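Side-chain contacts in p-47 protein (PDB 5WIX), which is of unknown function but has a tulip-domain fold like that of bactericidal/permeability-increasing protein, which would be consistent with lipid binding: residues 340-344 against 345-349; 238-241 against 242-246; 153-156 against 157-161. One frame throughout, in Å; residues are numbered along the deposited sequence.

Contact 1: residues 340-344 against 345-349; sequences FIYDN and KNKKV
D343 meets K345, N346, K347 and K348 round the turn of a beta hairpin joining strands 328-343 and 348-363, closed by a G1 beta bulge, with K347 and K348 together set opposite D343. The carboxylate of D343 is the hub. With CG anti to the backbone N (chi1 166°), it leans over the turn and runs alongside the K345 side chain. K345 N reaches OD1 of D343 from above the carboxylate plane, at 3.2 Å, completing an Asx turn. The amide of N346 is turned 63° from the carboxylate, and its ND2 meets OD2 of D343 at 2.6 Å through the syn lone pair. On the other face of the hairpin lie F340, Y342 and V349. V349 stands at about a right angle to both aromatic side chains, with CG1 3.6 Å from CE1 of F340 and CG2 at the edge of the Y342 ring. F340 and Y342 also rest on I420 of strand 414-422. K347 passes obliquely by the tyrosine, CD lying 3.3 Å from Y342 OH. Its ammonium has two carbonyl partners, NZ bonding V417 O as well as N344 O, the latter at 2.9 Å.

Contact 2: residues 238-241 against 242-246; sequences ISEK and LFMEN
K241 O receives E245 N at 2.8 Å, an almost straight bond (172° at the hydrogen) near the start of helix 240-252. The same two residues are tied a second time by their side chains, which run side by side and point the same way. K241 bends near its tip while E245 stays extended, and NZ of K241 closes a salt bridge with OE1 of E245 at 3.0 Å. One turn is thus held by both a backbone bond and an ion pair. S239 is the N-cap. With chi1 at 79°, its OG is tucked between backbone N and C, where it accepts a weak bond of 3.4 Å from L242 N, while S239 O takes F243 N at 3.2 Å. I238, just before the cap, crosses L242 at about a right angle, with CG2 of I238 3.7 Å from CB of L242. The ring of F243 presents its edge to E240 O, CD2 lying 3.9 Å from that oxygen. The carboxylate of E240 turns elsewhere, OE1 bonding G275 N. Around this helix start, I238 ends strand 234-238 and pairs through its backbone with F426 of strand 426-432, whose ring lies nearly parallel to that of F243. E240 and M244 pack on L306 of strand 293-307, and K241 and E245 border strand 265-269.

Contact 3: residues 153-156 against 157-161; sequences YFNK and LLISA
N155 crosses I159 obliquely, one turn further along helix 153-159, its carboxamide oxygen OD1 lying 3.0 Å from CG2 of I159. Because CG is anti to the backbone N (chi1 177°), the amide swings toward the C-terminal end of the helix, bringing OD1 beside the isoleucine methyl. The two residues are also joined through the main chain, I159 N pointing almost straight at N155 O (169° at the hydrogen). On the neighbouring flank L158 curls back against the preceding turn. Its CB lies 3.3 Å and its CG 3.5 Å from F154 O, the same oxygen that accepts L158 N at 3.0 Å. L157 is attached more loosely, its N making a weak bond of 3.3 Å to Y153 O. A different chemistry appears at S160, whose hydroxyl returns to the helix: OG donates to K156 O at 3.0 Å, from a direction tilted 25° out of the carbonyl plane, and S160 N adds a weak bond to the same oxygen. K156 makes a cation-pi contact with F152. This side of the helix rests on beta structure, with F154, N155 and L158 touching F89 of strand 87-91, L158 also meeting Q58 and I60, and I159 meeting M62 of strand 58-70. The short helix therefore lies against the antiparallel sheet to which these strands belong. In chemical terms, polar cohesion across the contact comes chiefly from backbone bonds, with the serine hydroxyl as the one side-chain donor, while the side chains of N155, L158 and I159 contribute van der Waals packing.

How the contacts relate
Contacts 1 and 2 are neighbours in space, their centres 18 Å apart and their nearest atoms about 6 Å apart, though they do not touch. The six-stranded sheet links them: contact 2 starts from strand 234-238, strand 426-432 comes next, and then strand 414-422, against which the aromatic side chains of contact 1 lie. Contact 3 is remote, its centre 49 Å from that of contact 2 and 54 Å from that of contact 1, on the opposite side of the chain's centre from the latter. Its helix packs against strands 58-70 and 87-91 of another antiparallel sheet of this elongated molecule. With the function unknown, none of the three can be assigned to a binding site.

Contact 1: residues 340-344 against 345-349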
loop_
_atom_site.group_PDB
_atom_site.type_symbol
_atom_site.label_atom_id
_atom_site.label_comp_id
_atom_site.label_asym_id
_atom_site.label_seq_id
_atom_site.Cartn_x
_atom_site.Cartn_y
_atom_site.Cartn_z
ATOM N N PHE A 340 -2.105 16.813 -8.281
ATOM C CA PHE A 340 -2.907 15.595 -8.222
ATOM C C PHE A 340 -4.383 15.941 -8.179
ATOM O O PHE A 340 -4.771 16.943 -7.595
ATOM C CB PHE A 340 -2.517 14.767 -6.999
ATOM C CG PHE A 340 -3.429 13.603 -6.723
ATOM C CD1 PHE A 340 -3.198 12.369 -7.310
ATOM C CD2 PHE A 340 -4.490 13.729 -5.839
ATOM C CE1 PHE A 340 -4.028 11.290 -7.042
ATOM C CE2 PHE A 340 -5.316 12.656 -5.562
ATOM C CZ PHE A 340 -5.087 11.438 -6.161
ATOM N N ILE A 341 -5.198 15.102 -8.803
ATOM C CA ILE A 341 -6.629 15.357 -8.961
ATOM C C ILE A 341 -7.347 14.030 -8.957
ATOM O O ILE A 341 -7.033 13.140 -9.751
ATOM C CB ILE A 341 -6.953 16.106 -10.281
ATOM C CG1 ILE A 341 -6.731 17.607 -10.116
ATOM C CG2 ILE A 341 -8.405 15.833 -10.731
ATOM C CD1 ILE A 341 -7.611 18.192 -9.073
ATOM N N TYR A 342 -8.314 13.869 -8.069
ATOM C CA TYR A 342 -8.999 12.597 -8.064
ATOM C C TYR A 342 -10.477 12.753 -8.342
ATOM O O TYR A 342 -11.153 13.630 -7.802
ATOM C CB TYR A 342 -8.773 11.876 -6.759
ATOM C CG TYR A 342 -9.527 10.572 -6.687
ATOM C CD1 TYR A 342 -9.170 9.488 -7.486
ATOM C CD2 TYR A 342 -10.602 10.425 -5.820
ATOM C CE1 TYR A 342 -9.862 8.299 -7.416
ATOM C CE2 TYR A 342 -11.295 9.247 -5.747
ATOM C CZ TYR A 342 -10.924 8.185 -6.541
ATOM O OH TYR A 342 -11.630 7.010 -6.456
ATOM N N ASP A 343 -10.965 11.901 -9.228
ATOM C CA ASP A 343 -12.355 11.940 -9.616
ATOM C C ASP A 343 -13.007 10.733 -8.976
ATOM O O ASP A 343 -12.759 9.605 -9.393
ATOM C CB ASP A 343 -12.494 11.933 -11.135
ATOM C CG ASP A 343 -13.902 11.623 -11.597
ATOM O OD1 ASP A 343 -14.867 11.968 -10.887
ATOM O OD2 ASP A 343 -14.047 11.032 -12.685
ATOM N N ASN A 344 -13.812 10.955 -7.939
ATOM C CA ASN A 344 -14.339 9.821 -7.204
ATOM C C ASN A 344 -15.399 9.067 -8.002
ATOM O O ASN A 344 -15.634 7.891 -7.760
ATOM C CB ASN A 344 -14.903 10.259 -5.851
ATOM C CG ASN A 344 -14.969 9.106 -4.843
ATOM O OD1 ASN A 344 -14.052 8.276 -4.759
ATOM N ND2 ASN A 344 -16.067 9.051 -4.075
ATOM N N LYS A 345 -16.023 9.727 -8.971
ATOM C CA LYS A 345 -17.077 9.082 -9.764
ATOM C C LYS A 345 -16.549 8.020 -10.746
ATOM O O LYS A 345 -17.147 6.956 -10.889
ATOM C CB LYS A 345 -17.888 10.134 -10.526
ATOM C CG LYS A 345 -19.053 9.562 -11.319
ATOM C CD LYS A 345 -20.054 10.651 -11.706
ATOM C CE LYS A 345 -21.231 10.088 -12.509
ATOM N NZ LYS A 345 -20.820 9.598 -13.862
ATOM N N ASN A 346 -15.441 8.297 -11.425
ATOM C CA ASN A 346 -14.929 7.329 -12.392
ATOM C C ASN A 346 -13.567 6.770 -11.945
ATOM O O ASN A 346 -12.903 6.025 -12.668
ATOM C CB ASN A 346 -14.840 7.958 -13.791
ATOM C CG ASN A 346 -16.102 8.750 -14.187
ATOM O OD1 ASN A 346 -17.138 8.174 -14.554
ATOM N ND2 ASN A 346 -16.003 10.080 -14.145
ATOM N N LYS A 347 -13.171 7.103 -10.724
ATOM C CA LYS A 347 -11.915 6.598 -10.152
ATOM C C LYS A 347 -10.715 6.867 -11.076
ATOM O O LYS A 347 -9.936 5.958 -11.386
ATOM C CB LYS A 347 -12.025 5.092 -9.845
ATOM C CG LYS A 347 -13.421 4.599 -9.427
ATOM C CD LYS A 347 -13.895 5.217 -8.119
ATOM C CE LYS A 347 -15.269 4.697 -7.718
ATOM N NZ LYS A 347 -15.744 5.315 -6.443
ATOM N N LYS A 348 -10.576 8.124 -11.497
ATOM C CA LYS A 348 -9.475 8.563 -12.360
ATOM C C LYS A 348 -8.468 9.454 -11.616
ATOM O O LYS A 348 -8.856 10.426 -10.967
ATOM C CB LYS A 348 -10.026 9.325 -13.578
ATOM C CG LYS A 348 -10.884 8.490 -14.550
ATOM C CD LYS A 348 -10.107 7.271 -15.061
ATOM C CE LYS A 348 -10.949 6.408 -16.001
ATOM N NZ LYS A 348 -10.133 5.316 -16.621
ATOM N N VAL A 349 -7.181 9.132 -11.719
ATOM C CA VAL A 349 -6.132 10.016 -11.203
ATOM C C VAL A 349 -5.573 10.914 -12.320
ATOM O O VAL A 349 -5.300 10.468 -13.436
ATOM C CB VAL A 349 -4.994 9.215 -10.542
ATOM C CG1 VAL A 349 -3.732 10.064 -10.406
ATOM C CG2 VAL A 349 -5.446 8.688 -9.178
#

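Contact 2: residues 238-241 against 242-246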
loop_
_atom_site.group_PDB
_atom_site.type_symbol
_atom_site.label_atom_id
_atom_site.label_comp_id
_atom_site.label_asym_id
_atom_site.label_seq_id
_atom_site.Cartn_x
_atom_site.Cartn_y
_atom_site.Cartn_z
ATOM N N ILE A 238 1.159 3.170 -0.808
ATOM C CA ILE A 238 2.361 3.069 -1.653
ATOM C C ILE A 238 3.373 4.170 -1.326
ATOM O O ILE A 238 3.013 5.360 -1.270
ATOM C CB ILE A 238 2.001 3.155 -3.142
ATOM C CG1 ILE A 238 1.264 1.897 -3.590
ATOM C CG2 ILE A 238 3.241 3.331 -3.969
ATOM C CD1 ILE A 238 0.281 2.159 -4.712
ATOM N N SER A 239 4.622 3.763 -1.088
ATOM C CA SER A 239 5.718 4.695 -0.808
ATOM C C SER A 239 5.873 5.718 -1.935
ATOM O O SER A 239 5.473 5.455 -3.075
ATOM C CB SER A 239 7.031 3.939 -0.631
ATOM O OG SER A 239 7.574 3.573 -1.899
ATOM N N GLU A 240 6.480 6.865 -1.638
ATOM C CA GLU A 240 6.673 7.883 -2.666
ATOM C C GLU A 240 7.443 7.341 -3.876
ATOM O O GLU A 240 7.023 7.542 -5.019
ATOM C CB GLU A 240 7.398 9.106 -2.109
ATOM C CG GLU A 240 8.118 9.918 -3.186
ATOM C CD GLU A 240 8.488 11.321 -2.734
ATOM O OE1 GLU A 240 9.690 11.652 -2.728
ATOM O OE2 GLU A 240 7.575 12.106 -2.407
ATOM N N LYS A 241 8.543 6.637 -3.621
ATOM C CA LYS A 241 9.386 6.131 -4.700
ATOM C C LYS A 241 8.568 5.291 -5.668
ATOM O O LYS A 241 8.427 5.651 -6.843
ATOM C CB LYS A 241 10.569 5.317 -4.155
ATOM C CG LYS A 241 11.529 4.807 -5.238
ATOM C CD LYS A 241 12.792 4.148 -4.646
ATOM C CE LYS A 241 12.781 2.623 -4.820
ATOM N NZ LYS A 241 12.332 2.179 -6.191
ATOM N N LEU A 242 7.990 4.198 -5.183
ATOM C CA LEU A 242 7.211 3.307 -6.052
ATOM C C LEU A 242 6.173 4.061 -6.878
ATOM O O LEU A 242 5.900 3.726 -8.041
ATOM C CB LEU A 242 6.526 2.233 -5.217
ATOM C CG LEU A 242 7.496 1.257 -4.550
ATOM C CD1 LEU A 242 6.719 0.174 -3.844
ATOM C CD2 LEU A 242 8.430 0.637 -5.571
ATOM N N PHE A 243 5.610 5.097 -6.270
ATOM C CA PHE A 243 4.664 5.952 -6.972
ATOM C C PHE A 243 5.330 6.684 -8.134
ATOM O O PHE A 243 4.835 6.643 -9.267
ATOM C CB PHE A 243 4.065 6.972 -6.025
ATOM C CG PHE A 243 3.405 8.126 -6.721
ATOM C CD1 PHE A 243 2.155 7.978 -7.311
ATOM C CD2 PHE A 243 4.021 9.372 -6.755
ATOM C CE1 PHE A 243 1.529 9.056 -7.934
ATOM C CE2 PHE A 243 3.400 10.455 -7.381
ATOM C CZ PHE A 243 2.156 10.299 -7.970
ATOM N N MET A 244 6.437 7.365 -7.836
ATOM C CA MET A 244 7.207 8.065 -8.856
ATOM C C MET A 244 7.589 7.128 -10.012
ATOM O O MET A 244 7.301 7.412 -11.182
ATOM C CB MET A 244 8.474 8.679 -8.249
ATOM C CG MET A 244 8.277 9.990 -7.472
ATOM S SD MET A 244 7.113 11.148 -8.221
ATOM C CE MET A 244 7.906 12.712 -7.824
ATOM N N GLU A 245 8.219 6.006 -9.661
ATOM C CA GLU A 245 8.738 5.064 -10.645
ATOM C C GLU A 245 7.658 4.325 -11.429
ATOM O O GLU A 245 7.746 4.204 -12.650
ATOM C CB GLU A 245 9.643 4.043 -9.961
ATOM C CG GLU A 245 10.556 3.276 -10.894
ATOM C CD GLU A 245 11.441 2.297 -10.157
ATOM O OE1 GLU A 245 11.229 2.104 -8.938
ATOM O OE2 GLU A 245 12.346 1.718 -10.792
ATOM N N ASN A 246 6.634 3.830 -10.745
ATOM C CA ASN A 246 5.739 2.896 -11.418
ATOM C C ASN A 246 4.365 3.463 -11.716
ATOM O O ASN A 246 3.568 2.828 -12.419
ATOM C CB ASN A 246 5.633 1.619 -10.595
ATOM C CG ASN A 246 6.994 1.001 -10.338
ATOM O OD1 ASN A 246 7.656 1.323 -9.345
ATOM N ND2 ASN A 246 7.438 0.134 -11.255
#

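Contact 3: residues 153-156 against 157-161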
loop_
_atom_site.group_PDB
_atom_site.type_symbol
_atom_site.label_atom_id
_atom_site.label_comp_id
_atom_site.label_asym_id
_atom_site.label_seq_id
_atom_site.Cartn_x
_atom_site.Cartn_y
_atom_site.Cartn_z
ATOM N N TYR A 153 -6.549 -21.639 37.791
ATOM C CA TYR A 153 -5.207 -21.981 37.341
ATOM C C TYR A 153 -5.310 -23.177 36.401
ATOM O O TYR A 153 -4.502 -23.353 35.497
ATOM C CB TYR A 153 -4.326 -22.285 38.547
ATOM C CG TYR A 153 -3.024 -23.002 38.273
ATOM C CD1 TYR A 153 -1.847 -22.293 38.079
ATOM C CD2 TYR A 153 -2.959 -24.390 38.271
ATOM C CE1 TYR A 153 -0.649 -22.946 37.859
ATOM C CE2 TYR A 153 -1.768 -25.054 38.051
ATOM C CZ TYR A 153 -0.616 -24.329 37.844
ATOM O OH TYR A 153 0.570 -24.995 37.621
ATOM N N PHE A 154 -6.333 -23.994 36.629
ATOM C CA PHE A 154 -6.536 -25.201 35.844
ATOM C C PHE A 154 -7.182 -24.913 34.482
ATOM O O PHE A 154 -6.809 -25.552 33.505
ATOM C CB PHE A 154 -7.377 -26.218 36.631
ATOM C CG PHE A 154 -6.608 -26.963 37.703
ATOM C CD1 PHE A 154 -5.320 -27.426 37.467
ATOM C CD2 PHE A 154 -7.187 -27.207 38.952
ATOM C CE1 PHE A 154 -4.622 -28.112 38.454
ATOM C CE2 PHE A 154 -6.497 -27.888 39.940
ATOM C CZ PHE A 154 -5.214 -28.342 39.695
ATOM N N ASN A 155 -8.136 -23.975 34.405
ATOM C CA ASN A 155 -8.765 -23.645 33.115
ATOM C C ASN A 155 -7.686 -23.216 32.146
ATOM O O ASN A 155 -7.610 -23.720 31.025
ATOM C CB ASN A 155 -9.829 -22.531 33.222
ATOM C CG ASN A 155 -10.434 -22.126 31.832
ATOM O OD1 ASN A 155 -10.903 -22.968 31.057
ATOM N ND2 ASN A 155 -10.422 -20.827 31.535
ATOM N N LYS A 156 -6.837 -22.300 32.598
ATOM C CA LYS A 156 -5.810 -21.729 31.741
ATOM C C LYS A 156 -4.796 -22.782 31.275
ATOM O O LYS A 156 -4.493 -22.862 30.086
ATOM C CB LYS A 156 -5.112 -20.582 32.462
ATOM C CG LYS A 156 -6.048 -19.440 32.822
ATOM C CD LYS A 156 -5.369 -18.584 33.860
ATOM C CE LYS A 156 -5.672 -17.122 33.660
ATOM N NZ LYS A 156 -6.223 -16.466 34.898
ATOM N N LEU A 157 -4.292 -23.600 32.199
ATOM C CA LEU A 157 -3.408 -24.715 31.840
ATOM C C LEU A 157 -4.064 -25.560 30.752
ATOM O O LEU A 157 -3.430 -25.918 29.749
ATOM C CB LEU A 157 -3.074 -25.575 33.072
ATOM C CG LEU A 157 -2.414 -26.953 32.890
ATOM C CD1 LEU A 157 -1.201 -26.908 31.947
ATOM C CD2 LEU A 157 -2.032 -27.571 34.255
ATOM N N LEU A 158 -5.354 -25.825 30.930
ATOM C CA LEU A 158 -6.076 -26.706 30.027
ATOM C C LEU A 158 -6.486 -26.053 28.706
ATOM O O LEU A 158 -6.295 -26.663 27.665
ATOM C CB LEU A 158 -7.312 -27.286 30.719
ATOM C CG LEU A 158 -7.062 -28.507 31.611
ATOM C CD1 LEU A 158 -8.384 -29.199 31.901
ATOM C CD2 LEU A 158 -6.031 -29.492 31.036
ATOM N N ILE A 159 -7.046 -24.844 28.713
ATOM C CA ILE A 159 -7.455 -24.287 27.426
ATOM C C ILE A 159 -6.257 -23.897 26.608
ATOM O O ILE A 159 -6.422 -23.442 25.501
ATOM C CB ILE A 159 -8.367 -23.032 27.505
ATOM C CG1 ILE A 159 -7.557 -21.787 27.882
ATOM C CG2 ILE A 159 -9.559 -23.273 28.400
ATOM C CD1 ILE A 159 -7.922 -20.576 27.058
ATOM N N SER A 160 -5.054 -24.052 27.141
ATOM C CA SER A 160 -3.890 -23.898 26.292
ATOM C C SER A 160 -3.564 -25.258 25.683
ATOM O O SER A 160 -2.684 -25.362 24.829
ATOM C CB SER A 160 -2.679 -23.422 27.083
ATOM O OG SER A 160 -2.912 -22.115 27.590
ATOM N N ALA A 161 -4.417 -26.202 26.008
ATOM C CA ALA A 161 -4.473 -27.443 25.289
ATOM C C ALA A 161 -5.397 -27.231 24.085
ATOM O O ALA A 161 -5.977 -28.160 23.567
ATOM C CB ALA A 161 -4.997 -28.537 26.184
#